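Local coordinates for protein putative phosphosugar isomerases (Salmonella typhimurium LT2, PDB 3FKJ) that probably binds carbohydrate derivatives such as phosphosugars and may act as a sugar-phosphate isomerase, at residues Asn26-Ile31 / Leu167-Gly172; Asn77-Ala82 / Val106-Val111; Ser219-Gly224 / Val308-Cys313; Gly248-Gly253 / Ile281-Arg286. All coordinates share one frame; numbering follows the deposited sequence.

Contact 1. Residues Asn26-Ile31 / Leu167-Gly172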
loop_
_atom_site.group_PDB
_atom_site.type_symbol
_atom_site.label_atom_id
_atom_site.label_comp_id
_atom_site.label_asym_id
_atom_site.label_seq_id
_atom_site.Cartn_x
_atom_site.Cartn_y
_atom_site.Cartn_z
ATOM N N ASN A 26 -14.657 -24.437 6.005
ATOM C CA ASN A 26 -13.859 -23.814 7.071
ATOM C C ASN A 26 -14.206 -22.357 7.258
ATOM O O ASN A 26 -14.536 -21.919 8.370
ATOM C CB ASN A 26 -12.352 -23.918 6.781
ATOM C CG ASN A 26 -11.765 -25.270 7.175
ATOM O OD1 ASN A 26 -12.412 -26.076 7.856
ATOM N ND2 ASN A 26 -10.535 -25.516 6.756
ATOM N N ALA A 27 -14.133 -21.608 6.161
ATOM C CA ALA A 27 -14.464 -20.183 6.171
ATOM C C ALA A 27 -15.850 -19.941 6.728
ATOM O O ALA A 27 -16.076 -19.048 7.551
ATOM C CB ALA A 27 -14.381 -19.607 4.761
ATOM N N ARG A 28 -16.797 -20.749 6.272
ATOM C CA ARG A 28 -18.184 -20.539 6.627
ATOM C C ARG A 28 -18.441 -20.819 8.106
ATOM O O ARG A 28 -19.144 -20.034 8.763
ATOM C CB ARG A 28 -19.096 -21.366 5.724
ATOM C CG ARG A 28 -20.547 -21.204 6.060
ATOM C CD ARG A 28 -21.416 -21.203 4.843
ATOM N NE ARG A 28 -21.965 -22.514 4.532
ATOM C CZ ARG A 28 -22.915 -22.702 3.618
ATOM N NH1 ARG A 28 -23.405 -21.675 2.910
ATOM N NH2 ARG A 28 -23.380 -23.918 3.406
ATOM N N ARG A 29 -17.873 -21.914 8.625
ATOM C CA ARG A 29 -17.999 -22.244 10.057
ATOM C C ARG A 29 -17.335 -21.187 10.920
ATOM O O ARG A 29 -17.864 -20.790 11.953
ATOM C CB ARG A 29 -17.332 -23.562 10.423
ATOM C CG ARG A 29 -17.830 -24.821 9.772
ATOM C CD ARG A 29 -16.951 -26.051 10.200
ATOM N NE ARG A 29 -15.492 -25.810 10.122
ATOM C CZ ARG A 29 -14.733 -25.296 11.102
ATOM N NH1 ARG A 29 -15.258 -24.943 12.279
ATOM N NH2 ARG A 29 -13.437 -25.113 10.899
ATOM N N ILE A 30 -16.154 -20.732 10.516
ATOM C CA ILE A 30 -15.445 -19.756 11.352
ATOM C C ILE A 30 -16.254 -18.463 11.514
ATOM O O ILE A 30 -16.411 -17.951 12.644
ATOM C CB ILE A 30 -14.004 -19.513 10.865
ATOM C CG1 ILE A 30 -13.189 -20.808 11.076
ATOM C CG2 ILE A 30 -13.364 -18.317 11.620
ATOM C CD1 ILE A 30 -11.878 -20.871 10.354
ATOM N N ILE A 31 -16.797 -17.961 10.405
ATOM C CA ILE A 31 -17.497 -16.679 10.404
ATOM C C ILE A 31 -18.855 -16.776 11.107
ATOM O O ILE A 31 -19.235 -15.824 11.812
ATOM C CB ILE A 31 -17.610 -16.089 8.970
ATOM C CG1 ILE A 31 -16.197 -15.881 8.365
ATOM C CG2 ILE A 31 -18.436 -14.777 8.950
ATOM C CD1 ILE A 31 -15.168 -15.052 9.233
ATOM N N LEU A 167 -18.770 -11.010 4.177
ATOM C CA LEU A 167 -19.700 -10.183 3.477
ATOM C C LEU A 167 -21.038 -10.846 3.439
ATOM O O LEU A 167 -22.041 -10.220 3.752
ATOM C CB LEU A 167 -19.226 -9.900 2.024
ATOM C CG LEU A 167 -20.189 -9.092 1.118
ATOM C CD1 LEU A 167 -20.308 -7.639 1.495
ATOM C CD2 LEU A 167 -19.820 -9.259 -0.370
ATOM N N ALA A 168 -21.071 -12.108 3.028
ATOM C CA ALA A 168 -22.322 -12.821 2.884
ATOM C C ALA A 168 -23.085 -12.897 4.212
ATOM O O ALA A 168 -24.299 -12.733 4.219
ATOM C CB ALA A 168 -22.100 -14.282 2.308
ATOM N N GLN A 169 -22.390 -13.159 5.318
ATOM C CA GLN A 169 -23.084 -13.419 6.591
ATOM C C GLN A 169 -23.378 -12.128 7.379
ATOM O O GLN A 169 -24.014 -12.176 8.419
ATOM C CB GLN A 169 -22.271 -14.399 7.453
ATOM C CG GLN A 169 -22.211 -15.826 6.894
ATOM C CD GLN A 169 -21.463 -16.785 7.789
ATOM O OE1 GLN A 169 -21.662 -16.802 9.002
ATOM N NE2 GLN A 169 -20.602 -17.594 7.198
ATOM N N THR A 170 -22.878 -10.985 6.887
ATOM C CA THR A 170 -23.169 -9.685 7.494
ATOM C C THR A 170 -24.035 -8.771 6.613
ATOM O O THR A 170 -24.874 -8.047 7.112
ATOM C CB THR A 170 -21.861 -8.935 7.892
ATOM O OG1 THR A 170 -21.082 -8.621 6.726
ATOM C CG2 THR A 170 -21.027 -9.773 8.850
ATOM N N GLU A 171 -23.822 -8.772 5.313
ATOM C CA GLU A 171 -24.569 -7.881 4.429
ATOM C C GLU A 171 -25.367 -8.623 3.365
ATOM O O GLU A 171 -26.215 -8.045 2.700
ATOM C CB GLU A 171 -23.609 -6.894 3.745
ATOM C CG GLU A 171 -22.871 -5.994 4.694
ATOM C CD GLU A 171 -21.911 -5.003 4.016
ATOM O OE1 GLU A 171 -20.904 -4.628 4.673
ATOM O OE2 GLU A 171 -22.170 -4.552 2.872
ATOM N N GLY A 172 -25.074 -9.890 3.189
ATOM C CA GLY A 172 -25.564 -10.651 2.053
ATOM C C GLY A 172 -24.739 -10.361 0.807
ATOM O O GLY A 172 -24.117 -9.314 0.681
#
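Gln169 reaches across from helix 155-170 and lays its amide on the helix 22-35 turn that runs from Arg28 to Ile31. This is where the two segments pack tightly. CG lies beside the backbone N (chi1 -69°) and the chain runs out extended from there, which brings the amide to Arg28 O, and NE2 donates to it at 3.2 Å with an almost straight N-H...O angle of 169°. The donor lies in the carbonyl plane on a lone pair, and the acceptor is nearly in the amide plane of Gln169. Ile31 supplies the greasy flank: its CG2 touches Gln169 CD at 3.8 Å, and its CB comes equally near NE2. Further bonds outside the segments, between OE1 and Ser32 OG and from NE2 to Glu165 OE1, should fix the rotation of the amide.

The Arg28 side is looser. Its CG brushes Gln169 NE2 at 3.8 Å, but the two chains cross at about a right angle; Arg28 is partly exposed, and its NH1 goes off to a weak bond with Tyr176 OH. Around the pair, Ile31 also packs on Ile166 of helix 155-170, Ile30 turns to strand 136-139 at the sheet edge, and Leu167 faces helix 56-65.

Contact 2. Residues Asn77-Ala82 / Val106-Val111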
loop_
_atom_site.group_PDB
_atom_site.type_symbol
_atom_site.label_atom_id
_atom_site.label_comp_id
_atom_site.label_asym_id
_atom_site.label_seq_id
_atom_site.Cartn_x
_atom_site.Cartn_y
_atom_site.Cartn_z
ATOM N N ASN A 77 4.279 -5.762 12.662
ATOM C CA ASN A 77 4.986 -5.042 13.665
ATOM C C ASN A 77 4.540 -3.603 13.794
ATOM O O ASN A 77 4.662 -3.022 14.881
ATOM C CB ASN A 77 6.512 -5.168 13.512
ATOM C CG ASN A 77 7.200 -5.222 14.866
ATOM O OD1 ASN A 77 6.547 -5.551 15.858
ATOM N ND2 ASN A 77 8.495 -4.933 14.919
ATOM N N GLU A 78 4.005 -3.027 12.719
ATOM C CA GLU A 78 3.380 -1.736 12.846
ATOM C C GLU A 78 2.061 -1.786 13.638
ATOM O O GLU A 78 1.815 -0.888 14.441
ATOM C CB GLU A 78 3.155 -1.059 11.518
ATOM C CG GLU A 78 2.525 0.317 11.741
ATOM C CD GLU A 78 3.026 1.366 10.817
ATOM O OE1 GLU A 78 4.220 1.350 10.465
ATOM O OE2 GLU A 78 2.208 2.217 10.446
ATOM N N PHE A 79 1.260 -2.826 13.390
ATOM C CA PHE A 79 0.016 -3.123 14.106
ATOM C C PHE A 79 0.258 -3.294 15.598
ATOM O O PHE A 79 -0.497 -2.765 16.415
ATOM C CB PHE A 79 -0.621 -4.408 13.509
ATOM C CG PHE A 79 -1.976 -4.783 14.085
ATOM C CD1 PHE A 79 -3.131 -4.116 13.704
ATOM C CD2 PHE A 79 -2.102 -5.840 14.979
ATOM C CE1 PHE A 79 -4.389 -4.510 14.207
ATOM C CE2 PHE A 79 -3.349 -6.213 15.481
ATOM C CZ PHE A 79 -4.483 -5.546 15.090
ATOM N N VAL A 80 1.342 -4.006 15.928
ATOM C CA VAL A 80 1.777 -4.227 17.312
ATOM C C VAL A 80 2.173 -2.930 17.976
ATOM O O VAL A 80 1.807 -2.660 19.139
ATOM C CB VAL A 80 2.974 -5.187 17.356
ATOM C CG1 VAL A 80 3.692 -5.180 18.723
ATOM C CG2 VAL A 80 2.533 -6.570 17.003
ATOM N N HIS A 81 2.943 -2.120 17.264
ATOM C CA HIS A 81 3.542 -0.944 17.909
ATOM C C HIS A 81 2.656 0.318 17.923
ATOM O O HIS A 81 2.719 1.104 18.869
ATOM C CB HIS A 81 4.909 -0.653 17.296
ATOM C CG HIS A 81 5.979 -1.608 17.729
ATOM N ND1 HIS A 81 6.090 -2.897 17.235
ATOM C CD2 HIS A 81 7.002 -1.450 18.600
ATOM C CE1 HIS A 81 7.127 -3.492 17.800
ATOM N NE2 HIS A 81 7.700 -2.632 18.626
ATOM N N ALA A 82 1.883 0.516 16.861
ATOM C CA ALA A 82 0.945 1.627 16.724
ATOM C C ALA A 82 -0.439 1.022 16.445
ATOM O O ALA A 82 -1.002 1.069 15.334
ATOM C CB ALA A 82 1.389 2.586 15.610
ATOM N N VAL A 106 2.968 -13.106 15.594
ATOM C CA VAL A 106 2.475 -13.749 16.843
ATOM C C VAL A 106 2.061 -12.658 17.847
ATOM O O VAL A 106 1.004 -12.763 18.455
ATOM C CB VAL A 106 3.521 -14.751 17.454
ATOM C CG1 VAL A 106 3.143 -15.202 18.855
ATOM C CG2 VAL A 106 3.673 -15.975 16.562
ATOM N N ALA A 107 2.881 -11.615 17.979
ATOM C CA ALA A 107 2.604 -10.455 18.856
ATOM C C ALA A 107 1.397 -9.654 18.405
ATOM O O ALA A 107 0.635 -9.157 19.242
ATOM C CB ALA A 107 3.841 -9.529 18.963
ATOM N N ALA A 108 1.215 -9.538 17.090
ATOM C CA ALA A 108 -0.017 -8.955 16.514
ATOM C C ALA A 108 -1.307 -9.705 16.951
ATOM O O ALA A 108 -2.305 -9.076 17.346
ATOM C CB ALA A 108 0.090 -8.921 15.013
ATOM N N ALA A 109 -1.277 -11.040 16.867
ATOM C CA ALA A 109 -2.368 -11.896 17.315
ATOM C C ALA A 109 -2.614 -11.753 18.819
ATOM O O ALA A 109 -3.756 -11.740 19.246
ATOM C CB ALA A 109 -2.099 -13.330 16.947
ATOM N N ARG A 110 -1.544 -11.614 19.598
ATOM C CA ARG A 110 -1.609 -11.419 21.040
ATOM C C ARG A 110 -2.261 -10.100 21.356
ATOM O O ARG A 110 -3.189 -10.049 22.133
ATOM C CB ARG A 110 -0.207 -11.468 21.670
ATOM C CG ARG A 110 -0.186 -11.226 23.202
ATOM C CD ARG A 110 1.228 -11.117 23.787
ATOM N NE ARG A 110 2.135 -10.284 22.975
ATOM C CZ ARG A 110 2.155 -8.948 22.956
ATOM N NH1 ARG A 110 1.299 -8.224 23.691
ATOM N NH2 ARG A 110 3.031 -8.328 22.165
ATOM N N VAL A 111 -1.795 -9.032 20.725
ATOM C CA VAL A 111 -2.385 -7.700 20.928
ATOM C C VAL A 111 -3.871 -7.685 20.530
ATOM O O VAL A 111 -4.690 -7.120 21.260
ATOM C CB VAL A 111 -1.599 -6.611 20.154
ATOM C CG1 VAL A 111 -2.395 -5.290 20.089
ATOM C CG2 VAL A 111 -0.208 -6.419 20.760
#
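Val80 lays its CG2 methyl over the backbone between Ala107 and Ala108, the closest overlap between two helices that cover one face of the parallel sheet in this SIS domain, a Rossmann-like alpha/beta sandwich. Helix 76-81 follows strand 70-75 and helix 103-115 follows strand 91-97, with strand 42-47 running between those two strands. The short helical segments come within 8.4 Å axis to axis and cross at 37°, pointing broadly the same way.

Alanines on the facing side of helix 103-115 suit this close approach: the CA atoms of Val80 and Ala108 are 5.1 Å apart. With CG2 turned anti to its own carbonyl carbon (chi1 166° for CG1), Val80 sets that methyl 3.2 Å from Ala108 N and 3.8 Å from Ala107 CB, so the methyl rides on main chain as much as on side chains.

Phe79 works deeper, in the layer between helix and sheet, where it also packs on Val46 and Val93 and meets the ring of Trp44. On the other side of helix 76-81, Glu78 bonds to His246 and Gly220 of the second subunit, tying this helix into the dimer. Back in the helix pair, the Phe79 ring presents its edge to helix 103-115: CD2 lies 3.8 Å from Ala108 CB, and CE2 lies 3.6 Å from Ala108 O, an oxygen that sits close to the ring plane.

Contact 3. Residues Ser219-Gly224 / Val308-Cys313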
loop_
_atom_site.group_PDB
_atom_site.type_symbol
_atom_site.label_atom_id
_atom_site.label_comp_id
_atom_site.label_asym_id
_atom_site.label_seq_id
_atom_site.Cartn_x
_atom_site.Cartn_y
_atom_site.Cartn_z
ATOM N N SER A 219 -3.005 -3.441 -11.248
ATOM C CA SER A 219 -4.025 -2.591 -10.659
ATOM C C SER A 219 -5.119 -3.441 -10.114
ATOM O O SER A 219 -5.163 -4.635 -10.373
ATOM C CB SER A 219 -4.614 -1.643 -11.721
ATOM O OG SER A 219 -5.310 -2.376 -12.724
ATOM N N GLY A 220 -6.051 -2.818 -9.412
ATOM C CA GLY A 220 -7.225 -3.549 -8.901
ATOM C C GLY A 220 -6.910 -4.853 -8.219
ATOM O O GLY A 220 -6.123 -4.870 -7.275
ATOM N N PRO A 221 -7.504 -5.971 -8.695
ATOM C CA PRO A 221 -7.360 -7.222 -7.965
ATOM C C PRO A 221 -5.951 -7.824 -8.072
ATOM O O PRO A 221 -5.601 -8.701 -7.289
ATOM C CB PRO A 221 -8.365 -8.147 -8.680
ATOM C CG PRO A 221 -8.328 -7.670 -10.062
ATOM C CD PRO A 221 -8.266 -6.177 -9.944
ATOM N N SER A 222 -5.189 -7.403 -9.086
ATOM C CA SER A 222 -3.852 -7.933 -9.338
ATOM C C SER A 222 -2.688 -7.172 -8.662
ATOM O O SER A 222 -1.529 -7.584 -8.802
ATOM C CB SER A 222 -3.580 -7.954 -10.846
ATOM O OG SER A 222 -4.521 -8.696 -11.579
ATOM N N PHE A 223 -2.968 -6.050 -7.984
ATOM C CA PHE A 223 -1.924 -5.240 -7.458
ATOM C C PHE A 223 -1.129 -5.947 -6.346
ATOM O O PHE A 223 0.095 -5.858 -6.291
ATOM C CB PHE A 223 -2.412 -3.866 -7.027
ATOM C CG PHE A 223 -1.315 -3.028 -6.469
ATOM C CD1 PHE A 223 -0.304 -2.591 -7.292
ATOM C CD2 PHE A 223 -1.228 -2.771 -5.133
ATOM C CE1 PHE A 223 0.758 -1.878 -6.801
ATOM C CE2 PHE A 223 -0.175 -2.029 -4.638
ATOM C CZ PHE A 223 0.812 -1.575 -5.489
ATOM N N GLY A 224 -1.808 -6.723 -5.514
ATOM C CA GLY A 224 -1.117 -7.494 -4.475
ATOM C C GLY A 224 -0.100 -8.449 -5.069
ATOM O O GLY A 224 1.022 -8.574 -4.592
ATOM N N VAL A 308 -17.955 -12.353 -11.885
ATOM C CA VAL A 308 -17.140 -12.036 -10.689
ATOM C C VAL A 308 -15.698 -12.527 -10.788
ATOM O O VAL A 308 -14.970 -12.538 -9.790
ATOM C CB VAL A 308 -17.791 -12.619 -9.395
ATOM C CG1 VAL A 308 -19.260 -12.133 -9.296
ATOM C CG2 VAL A 308 -17.702 -14.156 -9.349
ATOM N N GLY A 309 -15.292 -12.905 -11.997
ATOM C CA GLY A 309 -13.950 -13.405 -12.251
ATOM C C GLY A 309 -12.842 -12.375 -12.055
ATOM O O GLY A 309 -11.698 -12.735 -11.949
ATOM N N GLU A 310 -13.189 -11.097 -12.029
ATOM C CA GLU A 310 -12.235 -10.033 -11.720
ATOM C C GLU A 310 -11.603 -10.309 -10.372
ATOM O O GLU A 310 -10.410 -10.116 -10.215
ATOM C CB GLU A 310 -12.926 -8.672 -11.721
ATOM C CG GLU A 310 -12.084 -7.509 -11.201
ATOM C CD GLU A 310 -12.882 -6.242 -11.044
ATOM O OE1 GLU A 310 -13.717 -5.954 -11.925
ATOM O OE2 GLU A 310 -12.673 -5.534 -10.045
ATOM N N TYR A 311 -12.393 -10.794 -9.409
ATOM C CA TYR A 311 -11.893 -11.014 -8.044
ATOM C C TYR A 311 -10.850 -12.134 -7.904
ATOM O O TYR A 311 -10.195 -12.222 -6.865
ATOM C CB TYR A 311 -13.052 -11.201 -7.053
ATOM C CG TYR A 311 -13.922 -9.955 -6.901
ATOM C CD1 TYR A 311 -13.358 -8.740 -6.584
ATOM C CD2 TYR A 311 -15.282 -9.994 -7.116
ATOM C CE1 TYR A 311 -14.097 -7.618 -6.490
ATOM C CE2 TYR A 311 -16.049 -8.848 -6.997
ATOM C CZ TYR A 311 -15.448 -7.656 -6.694
ATOM O OH TYR A 311 -16.156 -6.466 -6.557
ATOM N N PHE A 312 -10.664 -12.955 -8.951
ATOM C CA PHE A 312 -9.691 -14.076 -8.924
ATOM C C PHE A 312 -8.399 -13.770 -9.659
ATOM O O PHE A 312 -7.515 -14.643 -9.730
ATOM C CB PHE A 312 -10.273 -15.351 -9.588
ATOM C CG PHE A 312 -11.447 -15.909 -8.880
ATOM C CD1 PHE A 312 -12.699 -15.337 -9.046
ATOM C CD2 PHE A 312 -11.302 -16.992 -8.011
ATOM C CE1 PHE A 312 -13.814 -15.851 -8.375
ATOM C CE2 PHE A 312 -12.395 -17.486 -7.331
ATOM C CZ PHE A 312 -13.662 -16.905 -7.511
ATOM N N CYS A 313 -8.310 -12.571 -10.250
ATOM C CA CYS A 313 -7.127 -12.193 -11.037
ATOM C C CYS A 313 -5.831 -12.277 -10.235
ATOM O O CYS A 313 -4.852 -12.778 -10.745
ATOM C CB CYS A 313 -7.267 -10.803 -11.650
ATOM S SG CYS A 313 -8.396 -10.782 -13.059
#
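Pro221 has the largest share of this buried contact, pressing its ring against the 3-10 turn 309-312 just ahead of helix 313-331.

The apolar part is small and compact. Pro221 CG lies 3.7 Å from Cys313 CB and 3.9 Å from Glu310 CG, so one corner of the proline ring touches both side chains.

Next come contacts of carbon with oxygen. Both CB and CG of Pro221 approach Glu310 O, CG at 3.2 Å; the same carbonyl accepts the backbone N-H of Cys313, which closes the turn. On the Ser222 side, its OG rests 3.5 Å from Cys313 CB. Its chi1 of -57° swings the hydroxyl to the side of its own backbone N, and from there it bonds to Ser269 OG in a neighbouring loop. Across the segments themselves there are no hydrogen bonds, only van der Waals touches.

The polar bonds run outward instead. Glu310, extended beyond CG, carries its carboxylate out alongside the proline to a hydrogen bond with Tyr60 OH and a salt bridge with Arg272, while Tyr60 also packs on Pro221. Gly220 N is held by Glu78 of the second subunit.

Residues 219-224 form the glycine- and serine-bearing turn between strand 213-218 and helix 223-238, at the C-terminal end of a parallel strand. In SIS domains such turns commonly line the phosphosugar site, and this one is consistent with that placement, at a junction with the dimer partner.

Contact 4. Residues Gly248-Gly253 / Ile281-Arg286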
loop_
_atom_site.group_PDB
_atom_site.type_symbol
_atom_site.label_atom_id
_atom_site.label_comp_id
_atom_site.label_asym_id
_atom_site.label_seq_id
_atom_site.Cartn_x
_atom_site.Cartn_y
_atom_site.Cartn_z
ATOM N N GLY A 248 -2.201 2.837 -12.279
ATOM C CA GLY A 248 -2.795 4.152 -12.194
ATOM C C GLY A 248 -1.749 5.179 -11.780
ATOM O O GLY A 248 -1.646 6.254 -12.388
ATOM N N GLU A 249 -0.945 4.796 -10.781
ATOM C CA GLU A 249 0.179 5.611 -10.257
ATOM C C GLU A 249 1.353 5.842 -11.219
ATOM O O GLU A 249 2.048 6.859 -11.132
ATOM C CB GLU A 249 0.697 4.967 -8.962
ATOM C CG GLU A 249 -0.253 5.150 -7.762
ATOM C CD GLU A 249 -0.233 6.601 -7.234
ATOM O OE1 GLU A 249 0.808 6.975 -6.646
ATOM O OE2 GLU A 249 -1.244 7.350 -7.382
ATOM N N TYR A 250 1.575 4.902 -12.134
ATOM C CA TYR A 250 2.657 4.988 -13.116
ATOM C C TYR A 250 2.812 6.369 -13.776
ATOM O O TYR A 250 3.925 6.902 -13.918
ATOM C CB TYR A 250 2.372 3.965 -14.198
ATOM C CG TYR A 250 3.415 3.855 -15.321
ATOM C CD1 TYR A 250 4.720 3.449 -15.051
ATOM C CD2 TYR A 250 3.066 4.101 -16.626
ATOM C CE1 TYR A 250 5.650 3.309 -16.065
ATOM C CE2 TYR A 250 3.995 3.970 -17.675
ATOM C CZ TYR A 250 5.288 3.575 -17.388
ATOM O OH TYR A 250 6.219 3.422 -18.391
ATOM N N PHE A 251 1.688 6.935 -14.205
ATOM C CA PHE A 251 1.699 8.182 -14.985
ATOM C C PHE A 251 1.823 9.451 -14.129
ATOM O O PHE A 251 1.716 10.541 -14.655
ATOM C CB PHE A 251 0.443 8.258 -15.849
ATOM C CG PHE A 251 0.420 7.235 -16.944
ATOM C CD1 PHE A 251 1.266 7.354 -18.009
ATOM C CD2 PHE A 251 -0.403 6.120 -16.860
ATOM C CE1 PHE A 251 1.270 6.398 -18.999
ATOM C CE2 PHE A 251 -0.402 5.164 -17.858
ATOM C CZ PHE A 251 0.436 5.296 -18.911
ATOM N N HIS A 252 2.084 9.292 -12.826
ATOM C CA HIS A 252 2.193 10.436 -11.883
ATOM C C HIS A 252 3.538 10.476 -11.137
ATOM O O HIS A 252 3.654 11.009 -10.039
ATOM C CB HIS A 252 0.967 10.416 -10.976
ATOM C CG HIS A 252 -0.290 10.566 -11.758
ATOM N ND1 HIS A 252 -0.648 11.767 -12.352
ATOM C CD2 HIS A 252 -1.205 9.652 -12.160
ATOM C CE1 HIS A 252 -1.760 11.591 -13.043
ATOM N NE2 HIS A 252 -2.120 10.318 -12.943
ATOM N N GLY A 253 4.568 9.962 -11.801
ATOM C CA GLY A 253 5.932 10.114 -11.360
ATOM C C GLY A 253 6.800 9.013 -11.933
ATOM O O GLY A 253 7.723 9.273 -12.705
ATOM N N ILE A 281 0.220 -0.074 -21.016
ATOM C CA ILE A 281 0.752 -0.896 -22.091
ATOM C C ILE A 281 1.066 -0.027 -23.312
ATOM O O ILE A 281 2.158 -0.086 -23.834
ATOM C CB ILE A 281 -0.236 -2.026 -22.488
ATOM C CG1 ILE A 281 -0.420 -3.015 -21.335
ATOM C CG2 ILE A 281 0.229 -2.789 -23.736
ATOM C CD1 ILE A 281 -1.695 -3.865 -21.512
ATOM N N ARG A 282 0.115 0.799 -23.729
ATOM C CA ARG A 282 0.306 1.692 -24.854
ATOM C C ARG A 282 1.527 2.571 -24.675
ATOM O O ARG A 282 2.315 2.735 -25.607
ATOM C CB ARG A 282 -0.931 2.566 -25.081
ATOM C CG ARG A 282 -2.175 1.767 -25.462
ATOM C CD ARG A 282 -3.295 2.666 -25.981
ATOM N NE ARG A 282 -3.735 3.649 -24.976
ATOM C CZ ARG A 282 -4.732 3.475 -24.106
ATOM N NH1 ARG A 282 -5.444 2.351 -24.090
ATOM N NH2 ARG A 282 -5.030 4.447 -23.248
ATOM N N PHE A 283 1.681 3.134 -23.481
ATOM C CA PHE A 283 2.795 4.021 -23.199
ATOM C C PHE A 283 4.136 3.259 -23.154
ATOM O O PHE A 283 5.112 3.677 -23.795
ATOM C CB PHE A 283 2.588 4.763 -21.872
ATOM C CG PHE A 283 3.711 5.714 -21.548
ATOM C CD1 PHE A 283 3.618 7.058 -21.888
ATOM C CD2 PHE A 283 4.879 5.260 -20.947
ATOM C CE1 PHE A 283 4.655 7.927 -21.615
ATOM C CE2 PHE A 283 5.916 6.135 -20.681
ATOM C CZ PHE A 283 5.793 7.457 -20.978
ATOM N N ILE A 284 4.192 2.175 -22.382
ATOM C CA ILE A 284 5.415 1.347 -22.296
ATOM C C ILE A 284 5.881 0.880 -23.699
ATOM O O ILE A 284 7.074 0.841 -23.979
ATOM C CB ILE A 284 5.234 0.111 -21.387
ATOM C CG1 ILE A 284 4.845 0.501 -19.940
ATOM C CG2 ILE A 284 6.510 -0.720 -21.353
ATOM C CD1 ILE A 284 4.250 -0.645 -19.177
ATOM N N GLU A 285 4.938 0.532 -24.567
ATOM C CA GLU A 285 5.273 0.116 -25.935
ATOM C C GLU A 285 5.669 1.292 -26.822
ATOM O O GLU A 285 6.564 1.160 -27.654
ATOM C CB GLU A 285 4.118 -0.675 -26.550
ATOM C CG GLU A 285 3.907 -1.997 -25.821
ATOM C CD GLU A 285 2.835 -2.898 -26.430
ATOM O OE1 GLU A 285 2.048 -2.431 -27.302
ATOM O OE2 GLU A 285 2.785 -4.085 -26.010
ATOM N N ARG A 286 5.019 2.440 -26.638
ATOM C CA ARG A 286 5.370 3.651 -27.387
ATOM C C ARG A 286 6.801 4.066 -27.062
ATOM O O ARG A 286 7.476 4.659 -27.896
ATOM C CB ARG A 286 4.396 4.812 -27.079
ATOM C CG ARG A 286 4.589 6.076 -27.944
ATOM C CD ARG A 286 3.627 7.257 -27.605
ATOM N NE ARG A 286 2.223 6.850 -27.419
ATOM C CZ ARG A 286 1.470 7.079 -26.330
ATOM N NH1 ARG A 286 1.936 7.753 -25.274
ATOM N NH2 ARG A 286 0.214 6.637 -26.294
#
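Phe283 is where helix 274-286 meets the 248-253 loop, and it meets two aromatic side chains there. It sets out toward the loop, and chi1 of -179°, which puts CG beside the carbonyl carbon, takes the ring past Phe251, the two side chains running in opposite directions. Phe251 comes at it edge first, in an offset edge-to-face pair with centroids 5.5 Å apart and planes at 86°. The leading atom, Phe251 CE1, reaches Phe283 CB at 3.6 Å, and that CB lies near the plane of the Phe251 ring. Tyr250 approaches another part of Phe283: its OH is 3.4 Å from Phe283 CD2 and its CE2 is 3.6 Å from the same carbon, the two rings being steeply inclined at 80°. Within the loop Tyr250 CD2 sits over the centre of the Phe251 ring, so the three rings lock into one aromatic cluster.

One residue on, Ile284 finishes the contact by bringing CG1 to within 3.6 Å of Tyr250 OH. That hydroxyl, hemmed in by carbon on this side, has its polar partner in Thr258 OG1.

The cluster extends beyond the pair: Arg279 makes a cation-pi contact with Phe251, and Tyr341 of the second subunit meets Phe283 edge-to-face. Helix 274-286 connects strands 263-268 and 290-295 as the helix of a beta-alpha-beta crossover. Ile284 packs inward on Phe264 and Leu291 of those strands, whereas Tyr250 and Phe251 come from the loop after strand 241-246, at the opposite edge of the sheet from 290-295.

The four contacts span two parallel-sheet domains. Contacts 1 and 2 belong to the N-terminal one, with contact 2 nested inside the chain loop closed by contact 1 and their centres about 25 Å apart. Contact 4 likewise lies inside the chain loop closed by contact 3, their nearest atoms only about 5 Å apart. Contacts 1 and 4 lie on opposite sides of the chain's centre, about 39 Å between centres. Contact 3 is the most central. Contacts 2, 3 and 4 all touch the second subunit; across the interface, Glu78 of contact 2 in one chain bonds to Gly220 N of contact 3 in the other. Contact 3 and the 248-253 loop probably border a phosphosugar site.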